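Local atomic coordinates of beta-galactosidase (Bacillus circulans, PDB entry 4MAD), a protein that probably hydrolyses terminal non-reducing beta-D-galactose residues in beta-D-galactosides, as a member of glycoside hydrolase family 35. Residues F223-F231 against T271-N279; P204-M213 against A230-Q238. All coordinates share one frame; numbering follows the deposited sequence.

In the fold
Both contacts lie in the eight-stranded parallel beta/alpha barrel and share helix 227-237. From the N terminus, the chain leaves strand 197-202, forms helix 206-212, returns through strand 218-223 and enters helix 227-237; contact 2 (P204-M213 against A230-Q238) closes this loop by joining the two successive helices. After strand 244-249 the chain reaches helix 265-276, which contact 1 (F223-F231 against T271-N279) brings against the start of helix 227-237. The two contacts cross in sequence and share Ala230 and Phe231. Their centres lie about 15 Å apart. Because both use helix 227-237, they join three consecutive outer helices side by side round the barrel wall.

Contact 1 of 2, residues F223-F231 against T271-N279; sequences FGSRAESAF and TLEEILKQN
The carboxylate of Glu274 meets the first backbone N-H groups of helix 227-237. Ala227 N donates weakly to Glu274 OE1 at 3.1 Å, with a bent N-H...O angle of 148°. Glu228 N reaches Glu274 OE2 at 3.1 Å from well above the carboxylate plane, and this bond is straighter, at 163°. An extended chain, with CG trans to the backbone N (chi1 -151°), carries the carboxylate across to this helix start. A water oxygen lies 3.0 Å from Ser229 N, whose N-H it accepts. Glu274 thus takes two of the first N-H groups directly, one of them weakly; the third, Ser229 N, is satisfied by a water only weakly tied to the same carboxylate.

Beneath this polar edge the packing is largely apolar around Ile275. Ala227 CB rests on Ile275 CG1 at 3.8 Å, and the end of the same isoleucine, CD1, lies 3.9 Å from Phe223 CE1. Its other branch, CG2, comes to the edge of the Phe231 ring, near the ring plane. The Gln278 amide sits beside that edge too, its plane steeply turned from the ring. Outside the pair, Gly224 O accepts a hydrogen bond from Arg263, and Phe223 pairs through its backbone with strand 244-249, which carries the predicted nucleophile Glu247.

The axes of the helical pieces 227-231 and 271-276 approach obliquely to 9.5 Å, joining neighbouring barrel helices. The negative charge of Glu274 at the N-terminal end of helix 227-237 would be favoured by the helix dipole, which may offset the nearby like charge of Glu228.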
# COMPACT_ATOMS: atom_id res chain seq x y z
N PHE A 223 9.90 4.10 16.44
CA PHE A 223 11.24 3.65 16.33
C PHE A 223 11.39 2.14 16.22
O PHE A 223 10.51 1.40 16.47
CB PHE A 223 12.08 4.20 17.46
CG PHE A 223 11.63 3.76 18.83
CD1 PHE A 223 11.93 2.52 19.31
CD2 PHE A 223 10.96 4.61 19.67
CE1 PHE A 223 11.55 2.15 20.56
CE2 PHE A 223 10.56 4.22 20.91
CZ PHE A 223 10.86 3.02 21.36
N GLY A 224 12.57 1.73 15.79
CA GLY A 224 12.88 0.35 15.71
C GLY A 224 13.83 -0.20 16.77
O GLY A 224 13.86 -1.37 17.04
N SER A 225 14.60 0.68 17.36
CA SER A 225 15.53 0.31 18.40
C SER A 225 15.88 1.48 19.33
O SER A 225 15.52 2.60 19.06
CB SER A 225 16.77 -0.33 17.81
OG SER A 225 17.60 0.64 17.29
N ARG A 226 16.63 1.22 20.40
CA ARG A 226 17.07 2.28 21.31
C ARG A 226 15.99 3.12 21.97
O ARG A 226 15.94 4.29 21.86
CB ARG A 226 18.15 3.15 20.66
CG ARG A 226 19.20 2.33 20.01
CD ARG A 226 20.54 2.88 19.91
NE ARG A 226 20.84 3.93 20.85
CZ ARG A 226 21.84 4.80 20.68
NH1 ARG A 226 22.66 4.70 19.62
NH2 ARG A 226 22.02 5.76 21.56
N ALA A 227 15.12 2.43 22.66
CA ALA A 227 13.99 3.00 23.34
C ALA A 227 14.38 3.98 24.44
O ALA A 227 13.75 4.97 24.62
CB ALA A 227 13.15 1.91 23.87
N GLU A 228 15.43 3.67 25.15
CA GLU A 228 15.85 4.58 26.18
C GLU A 228 16.22 5.94 25.58
O GLU A 228 15.85 6.95 26.05
CB GLU A 228 17.08 4.02 26.87
CG GLU A 228 17.62 4.98 27.87
CD GLU A 228 18.85 4.46 28.66
OE1 GLU A 228 19.22 3.28 28.59
OE2 GLU A 228 19.43 5.27 29.41
N SER A 229 16.98 5.92 24.52
CA SER A 229 17.34 7.13 23.86
C SER A 229 16.12 7.85 23.28
O SER A 229 15.99 9.04 23.34
CB SER A 229 18.30 6.78 22.74
OG SER A 229 18.30 7.76 21.82
N ALA A 230 15.25 7.08 22.69
CA ALA A 230 14.08 7.62 22.05
C ALA A 230 13.15 8.29 23.04
O ALA A 230 12.70 9.40 22.82
CB ALA A 230 13.36 6.59 21.30
N PHE A 231 12.88 7.61 24.13
CA PHE A 231 12.06 8.21 25.18
C PHE A 231 12.70 9.43 25.84
O PHE A 231 12.05 10.36 26.22
CB PHE A 231 11.63 7.17 26.18
CG PHE A 231 10.60 6.21 25.67
CD1 PHE A 231 9.62 6.58 24.77
CD2 PHE A 231 10.60 4.93 26.12
CE1 PHE A 231 8.67 5.67 24.40
CE2 PHE A 231 9.67 4.06 25.74
CZ PHE A 231 8.71 4.41 24.87
N THR A 271 14.37 -5.14 22.50
CA THR A 271 13.80 -3.81 22.42
C THR A 271 12.46 -3.64 23.11
O THR A 271 12.20 -2.64 23.66
CB THR A 271 13.77 -3.21 21.00
OG1 THR A 271 15.09 -3.07 20.51
CG2 THR A 271 13.14 -1.89 21.02
N LEU A 272 11.63 -4.66 23.04
CA LEU A 272 10.34 -4.61 23.67
C LEU A 272 10.51 -4.47 25.17
O LEU A 272 9.85 -3.72 25.78
CB LEU A 272 9.57 -5.88 23.36
CG LEU A 272 8.25 -6.09 24.09
CD1 LEU A 272 7.40 -4.97 23.84
CD2 LEU A 272 7.60 -7.30 23.69
N GLU A 273 11.42 -5.23 25.75
CA GLU A 273 11.70 -5.16 27.18
C GLU A 273 12.17 -3.77 27.54
O GLU A 273 11.79 -3.23 28.52
CB GLU A 273 12.75 -6.18 27.60
CG GLU A 273 12.27 -7.57 27.63
CD GLU A 273 11.66 -7.93 28.97
OE1 GLU A 273 11.50 -7.04 29.79
OE2 GLU A 273 11.34 -9.08 29.18
N GLU A 274 12.97 -3.18 26.67
CA GLU A 274 13.49 -1.86 26.91
C GLU A 274 12.31 -0.92 27.02
O GLU A 274 12.32 -0.05 27.79
CB GLU A 274 14.43 -1.42 25.79
CG GLU A 274 15.49 -0.47 26.19
CD GLU A 274 16.28 0.14 24.99
OE1 GLU A 274 16.07 -0.27 23.84
OE2 GLU A 274 17.09 1.02 25.25
N ILE A 275 11.34 -1.11 26.17
CA ILE A 275 10.20 -0.25 26.18
C ILE A 275 9.38 -0.45 27.44
O ILE A 275 9.01 0.47 28.07
CB ILE A 275 9.29 -0.53 24.98
CG1 ILE A 275 9.98 -0.09 23.70
CG2 ILE A 275 7.96 0.13 25.15
CD1 ILE A 275 9.25 -0.38 22.45
N LEU A 276 9.08 -1.69 27.73
CA LEU A 276 8.16 -2.03 28.79
C LEU A 276 8.68 -1.64 30.19
O LEU A 276 7.93 -1.25 31.03
CB LEU A 276 7.74 -3.49 28.68
CG LEU A 276 7.06 -3.95 27.40
CD1 LEU A 276 6.80 -5.41 27.42
CD2 LEU A 276 5.78 -3.21 27.29
N LYS A 277 9.97 -1.80 30.37
CA LYS A 277 10.65 -1.55 31.65
C LYS A 277 10.57 -0.07 32.00
O LYS A 277 10.70 0.29 33.10
CB LYS A 277 12.09 -2.04 31.63
CG LYS A 277 12.26 -3.56 31.68
CD LYS A 277 13.57 -3.93 32.37
CE LYS A 277 13.86 -5.41 32.41
NZ LYS A 277 14.00 -5.95 31.07
N GLN A 278 10.36 0.76 31.01
CA GLN A 278 10.25 2.21 31.18
C GLN A 278 8.80 2.60 31.37
O GLN A 278 8.47 3.73 31.32
CB GLN A 278 10.85 3.00 30.03
CG GLN A 278 12.28 2.94 29.93
CD GLN A 278 12.80 3.66 28.71
OE1 GLN A 278 12.93 3.07 27.69
NE2 GLN A 278 13.02 4.91 28.82
N ASN A 279 7.97 1.61 31.59
CA ASN A 279 6.56 1.81 31.71
C ASN A 279 5.99 2.35 30.40
O ASN A 279 5.07 3.11 30.39
CB ASN A 279 6.20 2.74 32.84
CG ASN A 279 4.82 2.49 33.34
OD1 ASN A 279 4.25 1.51 33.05
ND2 ASN A 279 4.29 3.41 34.10
O HOH W 1 18.76 3.63 23.81

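Contact 2 of 2, residues P204-M213 against A230-Q238; sequences PEPSMLSGGM and AFAQLKQYQ
Pro206 O is gripped by two donors of Ser210: OG at 3.0 Å and the backbone N at 2.9 Å, arriving from opposite faces of the carbonyl plane. OG lies trans to the serine carbonyl carbon (chi1 -56°), which turns it back along the helix toward this acceptor. The same OG stands 3.5 Å from Tyr237 OH, which also touches CA and CB of Pro206, so the phenol end rests on the first turn of helix 206-212.

Tyr237 contributes the largest single share of the buried surface. Leu209 CB forms a CH-pi contact, 3.9 Å from the ring centroid and only 1° off the ring normal, while its CD1 reaches over to Tyr237 CD2 at 3.6 Å. Met213 approaches obliquely: SD is 5.0 Å from the ring centroid, a Met-aromatic contact, and packs on Tyr237 CB. Gln233, bent at chi2, brings NE2 against Pro206 CD, its side chain crossing the proline at about a right angle. At the other end Pro204 CG meets Ala230 CB at 3.9 Å.

The axes of the helical pieces 206-212 and 230-237 pass 10.4 Å apart at 42°, setting helix 206-212 beside helix 227-237. Strand 218-223 connects them and borders the contact from the barrel side: Leu209 and Met213 touch Glu219, Ala230 touches Phe223, and Gln238 OE1 accepts from the backbone N of Glu219.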
# COMPACT_ATOMS: atom_id res chain seq x y z
N PRO A 204 12.01 10.36 16.96
CA PRO A 204 12.53 10.97 18.17
C PRO A 204 13.74 11.84 17.91
O PRO A 204 14.77 11.51 18.36
CB PRO A 204 12.98 9.76 18.99
CG PRO A 204 13.25 8.74 18.06
CD PRO A 204 12.37 8.96 16.86
N GLU A 205 13.57 12.90 17.15
CA GLU A 205 14.68 13.74 16.74
C GLU A 205 14.17 15.13 16.88
O GLU A 205 13.04 15.38 16.65
CB GLU A 205 15.07 13.44 15.29
CG GLU A 205 15.47 12.04 15.12
CD GLU A 205 15.70 11.57 13.70
OE1 GLU A 205 16.16 12.33 12.89
OE2 GLU A 205 15.44 10.37 13.46
N PRO A 206 15.05 16.05 17.20
CA PRO A 206 14.59 17.39 17.47
C PRO A 206 13.85 18.01 16.29
O PRO A 206 12.84 18.60 16.48
CB PRO A 206 15.89 18.14 17.75
CG PRO A 206 16.73 17.20 18.29
CD PRO A 206 16.42 15.88 17.68
N SER A 207 14.34 17.83 15.09
CA SER A 207 13.66 18.42 13.95
C SER A 207 12.25 17.86 13.85
O SER A 207 11.34 18.55 13.57
CB SER A 207 14.40 18.17 12.66
OG SER A 207 14.36 16.83 12.31
N MET A 208 12.12 16.56 14.02
CA MET A 208 10.82 15.95 13.89
C MET A 208 9.81 16.33 14.97
O MET A 208 8.68 16.53 14.72
CB MET A 208 10.96 14.43 13.80
CG MET A 208 11.80 14.02 12.63
SD MET A 208 12.20 12.29 12.76
CE MET A 208 12.91 11.99 11.16
N LEU A 209 10.27 16.34 16.18
CA LEU A 209 9.46 16.77 17.28
C LEU A 209 9.08 18.25 17.19
O LEU A 209 7.99 18.63 17.48
CB LEU A 209 10.14 16.48 18.60
CG LEU A 209 10.41 15.01 18.82
CD1 LEU A 209 11.36 14.84 19.91
CD2 LEU A 209 9.10 14.39 19.20
N SER A 210 10.02 19.09 16.81
CA SER A 210 9.66 20.49 16.65
C SER A 210 8.62 20.68 15.55
O SER A 210 7.72 21.43 15.69
CB SER A 210 10.86 21.40 16.39
OG SER A 210 11.83 21.30 17.37
N GLY A 211 8.82 20.04 14.43
CA GLY A 211 7.90 20.16 13.33
C GLY A 211 6.53 19.55 13.50
O GLY A 211 5.57 20.04 13.00
N GLY A 212 6.51 18.39 14.13
CA GLY A 212 5.30 17.63 14.23
C GLY A 212 4.38 17.71 15.44
O GLY A 212 3.30 17.25 15.35
N MET A 213 4.85 18.23 16.56
CA MET A 213 4.00 18.36 17.74
C MET A 213 3.03 19.51 17.55
O MET A 213 3.34 20.48 16.89
CB MET A 213 4.82 18.52 19.01
CG MET A 213 5.80 17.43 19.26
SD MET A 213 6.76 17.61 20.76
CE MET A 213 5.46 17.85 21.90
N ALA A 230 15.25 7.08 22.69
CA ALA A 230 14.08 7.62 22.05
C ALA A 230 13.15 8.29 23.04
O ALA A 230 12.70 9.40 22.82
CB ALA A 230 13.36 6.59 21.30
N PHE A 231 12.88 7.61 24.13
CA PHE A 231 12.06 8.21 25.18
C PHE A 231 12.70 9.43 25.84
O PHE A 231 12.05 10.36 26.22
CB PHE A 231 11.63 7.17 26.18
CG PHE A 231 10.60 6.21 25.67
CD1 PHE A 231 9.62 6.58 24.77
CD2 PHE A 231 10.60 4.93 26.12
CE1 PHE A 231 8.67 5.67 24.40
CE2 PHE A 231 9.67 4.06 25.74
CZ PHE A 231 8.71 4.41 24.87
N ALA A 232 14.02 9.40 25.95
CA ALA A 232 14.73 10.52 26.49
C ALA A 232 14.57 11.76 25.65
O ALA A 232 14.35 12.80 26.17
CB ALA A 232 16.13 10.20 26.65
N GLN A 233 14.66 11.61 24.34
CA GLN A 233 14.43 12.71 23.43
C GLN A 233 13.05 13.25 23.55
O GLN A 233 12.88 14.41 23.64
CB GLN A 233 14.65 12.30 22.00
CG GLN A 233 15.95 12.65 21.51
CD GLN A 233 16.15 14.13 21.40
OE1 GLN A 233 15.39 14.92 21.88
NE2 GLN A 233 17.14 14.49 20.78
N LEU A 234 12.08 12.36 23.61
CA LEU A 234 10.71 12.73 23.79
C LEU A 234 10.52 13.49 25.09
O LEU A 234 9.91 14.51 25.09
CB LEU A 234 9.81 11.51 23.80
CG LEU A 234 8.34 11.67 24.16
CD1 LEU A 234 7.73 12.65 23.29
CD2 LEU A 234 7.59 10.43 24.15
N LYS A 235 11.15 13.05 26.16
CA LYS A 235 11.03 13.72 27.43
C LYS A 235 11.57 15.16 27.49
O LYS A 235 11.17 15.93 28.32
CB LYS A 235 11.56 12.85 28.56
CG LYS A 235 10.62 11.74 28.87
CD LYS A 235 10.91 11.11 30.15
CE LYS A 235 11.70 9.94 29.93
NZ LYS A 235 12.28 9.38 31.13
N GLN A 236 12.45 15.51 26.58
CA GLN A 236 12.85 16.89 26.43
C GLN A 236 11.76 17.81 25.99
O GLN A 236 11.80 18.95 26.29
CB GLN A 236 14.03 17.03 25.53
CG GLN A 236 15.10 16.21 25.98
CD GLN A 236 16.34 16.91 25.91
OE1 GLN A 236 16.89 17.07 24.86
NE2 GLN A 236 16.81 17.38 27.04
N TYR A 237 10.86 17.31 25.20
CA TYR A 237 9.73 18.07 24.76
C TYR A 237 8.44 17.85 25.56
O TYR A 237 7.55 18.63 25.50
CB TYR A 237 9.48 17.80 23.27
CG TYR A 237 10.58 18.24 22.35
CD1 TYR A 237 10.43 19.34 21.57
CD2 TYR A 237 11.75 17.55 22.26
CE1 TYR A 237 11.39 19.75 20.76
CE2 TYR A 237 12.74 17.97 21.46
CZ TYR A 237 12.56 19.06 20.71
OH TYR A 237 13.52 19.48 19.84
N GLN A 238 8.34 16.74 26.24
CA GLN A 238 7.12 16.31 26.89
C GLN A 238 7.48 15.51 28.11
O GLN A 238 7.47 14.34 28.07
CB GLN A 238 6.30 15.47 25.92
CG GLN A 238 5.01 14.95 26.47
CD GLN A 238 4.19 14.27 25.41
OE1 GLN A 238 3.49 14.88 24.64
NE2 GLN A 238 4.35 13.00 25.34